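Local coordinates for OBG-type G domain-containing protein (Pyrococcus horikoshii, PDB 2E87) that is of unknown function but binds GDP and probably works as a GTPase of the Obg-like NOG1 family, with a helical bundle joined to its G domain, at residues I194-R202 and I235-L243; M1-T10 and R154-D164. All coordinates share one frame; numbering follows the deposited sequence.

Interaction 1. Residues I194-R202 and I235-L243; sequences IASYPFTTR and IEKQAILAL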
# COMPACT_ATOMS: atom_id res chain seq x y z
N ILE A 194 16.05 0.42 -5.20
CA ILE A 194 15.07 1.13 -5.99
C ILE A 194 13.66 0.69 -5.64
O ILE A 194 13.32 -0.48 -5.73
CB ILE A 194 15.34 0.91 -7.49
CG1 ILE A 194 16.69 1.51 -7.86
CG2 ILE A 194 14.24 1.56 -8.33
CD1 ILE A 194 17.14 1.20 -9.26
N ALA A 195 12.85 1.65 -5.20
CA ALA A 195 11.47 1.36 -4.85
C ALA A 195 10.58 1.74 -6.02
O ALA A 195 10.84 2.73 -6.70
CB ALA A 195 11.06 2.14 -3.62
N SER A 196 9.54 0.94 -6.25
CA SER A 196 8.61 1.24 -7.32
C SER A 196 7.74 2.37 -6.83
O SER A 196 7.44 2.44 -5.64
CB SER A 196 7.74 0.03 -7.63
OG SER A 196 8.51 -0.97 -8.26
N TYR A 197 7.35 3.27 -7.70
CA TYR A 197 6.48 4.34 -7.26
C TYR A 197 5.50 4.74 -8.36
O TYR A 197 5.90 4.98 -9.49
CB TYR A 197 7.29 5.55 -6.82
CG TYR A 197 6.53 6.40 -5.84
CD1 TYR A 197 6.75 6.30 -4.46
CD2 TYR A 197 5.58 7.32 -6.29
CE1 TYR A 197 6.03 7.09 -3.56
CE2 TYR A 197 4.86 8.10 -5.41
CZ TYR A 197 5.09 8.00 -4.05
OH TYR A 197 4.41 8.84 -3.21
N PRO A 198 4.21 4.81 -8.02
CA PRO A 198 3.18 5.18 -9.00
C PRO A 198 3.52 6.47 -9.75
O PRO A 198 3.92 7.46 -9.15
CB PRO A 198 1.94 5.32 -8.14
CG PRO A 198 2.16 4.26 -7.09
CD PRO A 198 3.60 4.48 -6.72
N PHE A 199 3.36 6.44 -11.08
CA PHE A 199 3.63 7.60 -11.94
C PHE A 199 5.10 7.98 -12.13
O PHE A 199 5.42 9.12 -12.46
CB PHE A 199 2.84 8.83 -11.46
CG PHE A 199 1.36 8.61 -11.45
CD1 PHE A 199 0.74 8.00 -10.37
CD2 PHE A 199 0.60 8.95 -12.56
CE1 PHE A 199 -0.61 7.72 -10.40
CE2 PHE A 199 -0.76 8.67 -12.59
CZ PHE A 199 -1.37 8.05 -11.51
N THR A 200 6.00 7.04 -11.89
CA THR A 200 7.41 7.33 -12.09
C THR A 200 7.88 6.38 -13.17
O THR A 200 7.33 5.28 -13.34
CB THR A 200 8.29 7.14 -10.83
OG1 THR A 200 8.30 5.75 -10.45
CG2 THR A 200 7.78 8.00 -9.68
N THR A 201 8.90 6.81 -13.89
CA THR A 201 9.48 6.03 -14.97
C THR A 201 10.25 4.84 -14.43
O THR A 201 9.89 3.69 -14.67
CB THR A 201 10.42 6.91 -15.83
OG1 THR A 201 11.37 7.58 -14.97
CG2 THR A 201 9.61 7.98 -16.58
N ARG A 202 11.29 5.11 -13.65
CA ARG A 202 12.14 4.06 -13.12
C ARG A 202 12.16 3.95 -11.60
O ARG A 202 13.09 3.39 -11.03
CB ARG A 202 13.56 4.28 -13.63
CG ARG A 202 13.60 4.71 -15.08
CD ARG A 202 14.87 5.48 -15.43
NE ARG A 202 14.69 6.25 -16.66
CZ ARG A 202 14.42 5.72 -17.85
NH1 ARG A 202 14.30 4.40 -17.98
NH2 ARG A 202 14.25 6.51 -18.90
N ILE A 235 -4.97 12.57 -9.76
CA ILE A 235 -4.53 11.28 -9.26
C ILE A 235 -3.01 11.25 -9.01
O ILE A 235 -2.57 10.94 -7.90
CB ILE A 235 -4.93 10.15 -10.24
CG1 ILE A 235 -4.58 8.80 -9.64
CG2 ILE A 235 -4.27 10.37 -11.59
CD1 ILE A 235 -4.73 7.64 -10.61
N GLU A 236 -2.21 11.57 -10.02
CA GLU A 236 -0.76 11.56 -9.84
C GLU A 236 -0.41 12.58 -8.79
O GLU A 236 0.61 12.47 -8.11
CB GLU A 236 -0.04 11.85 -11.16
CG GLU A 236 -0.64 12.97 -11.96
CD GLU A 236 -0.10 13.00 -13.37
OE1 GLU A 236 -0.19 11.97 -14.07
OE2 GLU A 236 0.42 14.07 -13.78
N LYS A 237 -1.28 13.56 -8.63
CA LYS A 237 -1.09 14.59 -7.63
C LYS A 237 -1.27 13.94 -6.25
O LYS A 237 -0.53 14.25 -5.30
CB LYS A 237 -2.14 15.66 -7.86
CG LYS A 237 -1.84 17.05 -7.36
CD LYS A 237 -2.76 18.01 -8.11
CE LYS A 237 -2.50 19.48 -7.81
NZ LYS A 237 -3.37 20.36 -8.65
N GLN A 238 -2.25 13.05 -6.14
CA GLN A 238 -2.52 12.37 -4.88
C GLN A 238 -1.34 11.45 -4.56
O GLN A 238 -0.95 11.30 -3.40
CB GLN A 238 -3.81 11.55 -4.99
CG GLN A 238 -4.36 11.00 -3.66
CD GLN A 238 -5.38 9.86 -3.86
OE1 GLN A 238 -5.79 9.58 -4.98
NE2 GLN A 238 -5.78 9.21 -2.76
N ALA A 239 -0.76 10.83 -5.60
CA ALA A 239 0.38 9.93 -5.45
C ALA A 239 1.62 10.66 -4.95
O ALA A 239 2.41 10.12 -4.17
CB ALA A 239 0.68 9.25 -6.77
N ILE A 240 1.79 11.89 -5.44
CA ILE A 240 2.92 12.74 -5.08
C ILE A 240 2.72 13.24 -3.67
O ILE A 240 3.62 13.14 -2.83
CB ILE A 240 3.02 13.96 -6.02
CG1 ILE A 240 3.39 13.51 -7.43
CG2 ILE A 240 4.02 14.96 -5.48
CD1 ILE A 240 3.11 14.59 -8.48
N LEU A 241 1.53 13.76 -3.39
CA LEU A 241 1.26 14.30 -2.07
C LEU A 241 1.22 13.26 -0.97
O LEU A 241 1.21 13.60 0.21
CB LEU A 241 -0.06 15.09 -2.08
CG LEU A 241 -0.09 16.32 -2.99
CD1 LEU A 241 -1.40 17.06 -2.78
CD2 LEU A 241 1.08 17.24 -2.67
N ALA A 242 1.21 11.98 -1.36
CA ALA A 242 1.22 10.90 -0.38
C ALA A 242 2.52 10.97 0.43
O ALA A 242 2.57 10.50 1.57
CB ALA A 242 1.11 9.54 -1.09
N LEU A 243 3.56 11.55 -0.16
CA LEU A 243 4.86 11.68 0.51
C LEU A 243 4.73 12.41 1.85
O LEU A 243 5.61 12.30 2.70
CB LEU A 243 5.88 12.40 -0.40
CG LEU A 243 6.19 11.70 -1.74
CD1 LEU A 243 7.16 12.52 -2.58
CD2 LEU A 243 6.77 10.33 -1.49

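Interaction 2. Residues M1-T10 and R154-D164; sequences MRNPFERMPT and REVLKDLPVVD. With SO4 (sulfate ion), chain C.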
# COMPACT_ATOMS: atom_id res chain seq x y z
N MSE A 1 10.35 -4.38 6.95
CA MSE A 1 9.44 -3.79 5.93
C MSE A 1 9.02 -4.86 4.92
O MSE A 1 9.70 -5.89 4.78
CB MSE A 1 10.16 -2.65 5.20
CG MSE A 1 11.32 -3.10 4.33
SE MSE A 1 12.39 -1.64 3.63
CE MSE A 1 14.14 -2.25 4.18
N ARG A 2 7.91 -4.63 4.22
CA ARG A 2 7.40 -5.57 3.22
C ARG A 2 6.15 -5.03 2.53
O ARG A 2 5.74 -3.90 2.77
CB ARG A 2 7.07 -6.91 3.88
CG ARG A 2 5.85 -6.87 4.78
CD ARG A 2 5.62 -8.21 5.46
NE ARG A 2 5.66 -9.34 4.53
CZ ARG A 2 6.78 -9.92 4.09
NH1 ARG A 2 7.96 -9.48 4.49
NH2 ARG A 2 6.72 -10.94 3.25
N ASN A 3 5.54 -5.85 1.67
CA ASN A 3 4.32 -5.47 0.96
C ASN A 3 3.16 -6.09 1.76
O ASN A 3 3.05 -7.31 1.86
CB ASN A 3 4.34 -6.02 -0.47
CG ASN A 3 3.25 -5.43 -1.35
OD1 ASN A 3 2.07 -5.61 -1.08
ND2 ASN A 3 3.65 -4.72 -2.40
N PRO A 4 2.29 -5.25 2.32
CA PRO A 4 1.13 -5.64 3.14
C PRO A 4 0.18 -6.64 2.50
O PRO A 4 -0.56 -7.34 3.20
CB PRO A 4 0.41 -4.32 3.40
CG PRO A 4 1.40 -3.27 3.08
CD PRO A 4 2.18 -3.84 1.93
N PHE A 5 0.18 -6.70 1.17
CA PHE A 5 -0.73 -7.60 0.47
C PHE A 5 -0.10 -8.90 -0.00
O PHE A 5 -0.78 -9.76 -0.55
CB PHE A 5 -1.37 -6.85 -0.72
CG PHE A 5 -2.17 -5.64 -0.32
CD1 PHE A 5 -1.56 -4.43 -0.07
CD2 PHE A 5 -3.55 -5.75 -0.11
CE1 PHE A 5 -2.28 -3.34 0.38
CE2 PHE A 5 -4.28 -4.66 0.35
CZ PHE A 5 -3.64 -3.46 0.60
N GLU A 6 1.20 -9.08 0.23
CA GLU A 6 1.87 -10.30 -0.22
C GLU A 6 1.09 -11.54 0.20
O GLU A 6 1.16 -12.57 -0.46
CB GLU A 6 3.29 -10.36 0.33
CG GLU A 6 3.40 -10.81 1.78
CD GLU A 6 4.08 -12.15 1.90
OE1 GLU A 6 5.25 -12.26 1.47
OE2 GLU A 6 3.45 -13.10 2.43
N ARG A 7 0.34 -11.43 1.29
CA ARG A 7 -0.45 -12.54 1.80
C ARG A 7 -1.82 -12.66 1.14
O ARG A 7 -2.51 -13.68 1.30
CB ARG A 7 -0.65 -12.38 3.32
CG ARG A 7 0.52 -12.84 4.18
CD ARG A 7 0.16 -14.14 4.91
NE ARG A 7 -0.99 -13.98 5.81
CZ ARG A 7 -1.70 -14.99 6.31
NH1 ARG A 7 -1.38 -16.25 6.00
NH2 ARG A 7 -2.72 -14.74 7.11
N MSE A 8 -2.25 -11.63 0.42
CA MSE A 8 -3.55 -11.68 -0.24
C MSE A 8 -3.55 -12.79 -1.29
O MSE A 8 -2.79 -12.77 -2.26
CB MSE A 8 -3.90 -10.32 -0.87
CG MSE A 8 -5.27 -10.29 -1.53
SE MSE A 8 -5.73 -8.57 -2.35
CE MSE A 8 -4.00 -8.08 -2.99
N PRO A 9 -4.41 -13.79 -1.10
CA PRO A 9 -4.55 -14.94 -1.98
C PRO A 9 -5.20 -14.65 -3.32
O PRO A 9 -5.88 -13.63 -3.51
CB PRO A 9 -5.40 -15.88 -1.15
CG PRO A 9 -6.37 -14.92 -0.52
CD PRO A 9 -5.48 -13.75 -0.10
N THR A 10 -4.97 -15.54 -4.27
CA THR A 10 -5.58 -15.39 -5.57
C THR A 10 -7.06 -15.67 -5.33
O THR A 10 -7.42 -16.63 -4.65
CB THR A 10 -4.97 -16.39 -6.56
OG1 THR A 10 -3.63 -15.98 -6.88
CG2 THR A 10 -5.78 -16.46 -7.84
N ARG A 154 -5.14 -7.17 -6.82
CA ARG A 154 -4.12 -7.95 -6.13
C ARG A 154 -2.79 -7.90 -6.86
O ARG A 154 -1.73 -7.74 -6.25
CB ARG A 154 -4.57 -9.41 -6.02
CG ARG A 154 -3.50 -10.35 -5.51
CD ARG A 154 -4.00 -11.79 -5.57
NE ARG A 154 -3.00 -12.75 -5.13
CZ ARG A 154 -1.80 -12.89 -5.69
NH1 ARG A 154 -1.45 -12.14 -6.73
NH2 ARG A 154 -0.95 -13.80 -5.22
N GLU A 155 -2.85 -8.05 -8.18
CA GLU A 155 -1.65 -8.03 -8.99
C GLU A 155 -1.05 -6.63 -9.02
O GLU A 155 0.16 -6.48 -8.92
CB GLU A 155 -1.99 -8.50 -10.41
CG GLU A 155 -0.83 -9.13 -11.16
CD GLU A 155 -0.24 -10.34 -10.45
OE1 GLU A 155 -1.00 -11.27 -10.10
OE2 GLU A 155 0.98 -10.36 -10.24
N VAL A 156 -1.89 -5.62 -9.15
CA VAL A 156 -1.43 -4.23 -9.20
C VAL A 156 -0.78 -3.78 -7.90
O VAL A 156 0.18 -3.02 -7.92
CB VAL A 156 -2.60 -3.24 -9.49
CG1 VAL A 156 -2.14 -1.81 -9.24
CG2 VAL A 156 -3.08 -3.38 -10.93
N LEU A 157 -1.31 -4.26 -6.78
CA LEU A 157 -0.80 -3.86 -5.48
C LEU A 157 0.60 -4.35 -5.17
O LEU A 157 1.24 -3.87 -4.22
CB LEU A 157 -1.77 -4.28 -4.38
CG LEU A 157 -3.07 -3.47 -4.39
CD1 LEU A 157 -4.01 -4.04 -3.34
CD2 LEU A 157 -2.78 -2.00 -4.12
N LYS A 158 1.09 -5.28 -5.98
CA LYS A 158 2.43 -5.82 -5.80
C LYS A 158 3.45 -4.71 -6.06
O LYS A 158 4.58 -4.79 -5.59
CB LYS A 158 2.67 -6.99 -6.77
CG LYS A 158 1.87 -8.22 -6.45
CD LYS A 158 2.23 -9.36 -7.39
CE LYS A 158 1.62 -10.66 -6.91
NZ LYS A 158 1.85 -11.77 -7.87
N ASP A 159 3.04 -3.68 -6.80
CA ASP A 159 3.94 -2.57 -7.10
C ASP A 159 3.96 -1.47 -6.04
O ASP A 159 4.41 -0.36 -6.32
CB ASP A 159 3.58 -1.92 -8.43
CG ASP A 159 3.67 -2.89 -9.59
OD1 ASP A 159 4.66 -3.65 -9.66
OD2 ASP A 159 2.75 -2.86 -10.45
N LEU A 160 3.47 -1.74 -4.84
CA LEU A 160 3.52 -0.70 -3.82
C LEU A 160 4.98 -0.44 -3.50
O LEU A 160 5.80 -1.34 -3.48
CB LEU A 160 2.81 -1.14 -2.54
CG LEU A 160 1.29 -1.04 -2.56
CD1 LEU A 160 0.74 -1.65 -1.28
CD2 LEU A 160 0.87 0.42 -2.71
N PRO A 161 5.32 0.83 -3.25
CA PRO A 161 6.71 1.18 -2.93
C PRO A 161 7.17 0.38 -1.71
O PRO A 161 6.54 0.46 -0.66
CB PRO A 161 6.62 2.66 -2.59
CG PRO A 161 5.39 3.11 -3.28
CD PRO A 161 4.44 1.99 -3.12
N VAL A 162 8.25 -0.37 -1.85
CA VAL A 162 8.81 -1.14 -0.73
C VAL A 162 9.75 -0.22 0.07
O VAL A 162 10.92 -0.06 -0.27
CB VAL A 162 9.63 -2.36 -1.25
CG1 VAL A 162 10.47 -2.96 -0.12
CG2 VAL A 162 8.69 -3.41 -1.83
N VAL A 163 9.23 0.39 1.14
CA VAL A 163 10.03 1.29 1.98
C VAL A 163 9.68 1.15 3.45
O VAL A 163 8.62 0.63 3.81
CB VAL A 163 9.83 2.76 1.57
CG1 VAL A 163 10.42 3.00 0.23
CG2 VAL A 163 8.36 3.09 1.55
N ASP A 164 10.58 1.63 4.31
CA ASP A 164 10.38 1.56 5.74
C ASP A 164 9.40 2.63 6.16
O ASP A 164 9.59 3.81 5.87
CB ASP A 164 11.71 1.75 6.49
CG ASP A 164 11.63 1.29 7.94
OD1 ASP A 164 10.76 1.80 8.69
OD2 ASP A 164 12.44 0.42 8.34
S SO4 C . 1.10 -14.99 -8.06
O1 SO4 C . 2.27 -14.39 -7.27
O2 SO4 C . 1.54 -16.17 -8.92
O3 SO4 C . 0.11 -15.52 -7.00
O4 SO4 C . 0.52 -13.92 -8.99

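Interaction 1. Residues I194-R202 and I235-L243
Tyr197 and Phe199 pack against one flank of the helix 234-241 in a largely buried, aromatic-on-helix contact inside the G domain, made by the loop that leaves edge strand 193-195. The Tyr197 hydroxyl donates a short bond to the backbone carbonyl of Ala239, OH to O 2.6 Å; the carbonyl oxygen lies at the edge of the Tyr197 ring, in its plane, and takes the hydroxyl almost end-on (C=O...donor angle 163°). The ring reaches the helix because CG stands anti to the backbone N (chi1 -156°), and Leu243 CD2 packs against its phenol end, 3.8 Å from Tyr197 CZ. In the OBG-type G domain, a P-loop GTPase fold, the loop 196-202 lies between the antiparallel strands 193-195 and 204-211. A type II turn from Tyr197 to Thr200 swings Phe199 round to the same helix; Thr200 OG1 ties the turn together by bonding Tyr197 O. Glu236 CB lies over one face of the Phe199 ring in a CH-pi contact, 3.5 Å from its centroid, while Ile235 CD1 meets the ring edge at Phe199 CZ (3.5 Å). Ala239, with only a methyl group, lets the loop come close: its CB sits 3.8 Å from Phe199 CD1. Helix 76-86 brings Val84 against Phe199.

Interaction 2. Residues M1-T10 and R154-D164
Asn3, in an Asx turn, reaches across to Leu157 where the N-terminal loop lies along the end of helix 144-156 and the chain leaving it. Asn3 uses both ends of its amide: OD1 accepts from Phe5 N through a lone pair, and ND2 donates to Leu157 O at 3.1 Å, nearly straight at 165° and almost in the amide plane. Leu157 O also receives Leu160 N, so two donors grip it. Phe5 is the apolar counterpart, with Leu157 CD1 centred over one face, 3.7 Å from the centroid, and Leu160 CD1 3.8 Å from Phe5 CD1; Val82 of helix 76-86 also touches this ring. Met8, present as selenomethionine, slides past Arg154 in the opposite direction, its CE 3.4 Å from Arg154 CB; a long unbranched side chain can lie along the aliphatic part of the arginine. Fully extended from CG to NE (chi3 179°), Arg154 carries its guanidinium past the loop: NE makes a weak, bent bond to Met8 O (2.9 Å), and NH2 lies 2.7 Å from O3 of a sulfate, probably from the crystallisation liquor. Lys158 NZ binds the same ion through O1 (2.7 Å) and O4 and also pairs with Glu155. An alanine in place of Arg154 would probably leave Met8 O without this donor and the sulfate held mainly by Lys158. In the NOG1 N-terminal helical domain, the N-terminal loop, bent by its Asx turn, thus packs on the end of helix 144-156.

Interactions 1 and 2 lie side by side, with centres 15 Å apart, and meet where the helical domain adjoins the G domain. The chain that leaves helix 144-156 in interaction 2 runs past the loop of interaction 1: Pro161 CG packs 3.7 Å from Tyr197 CD1, and Pro161 CB lies 3.2 Å from Ser196 O, while Val163 CG1 approaches Ala195 CB at 4.0 Å. Helix 76-86 touches both, its Leu85 meeting Pro198 of interaction 1 and Leu160 of interaction 2. The nucleotide is more distant: the side chain of Leu243 is about 14 Å from GDP and about 10 Å from that of Lys180, a GDP-binding residue, whereas interaction 2 lies away from that site.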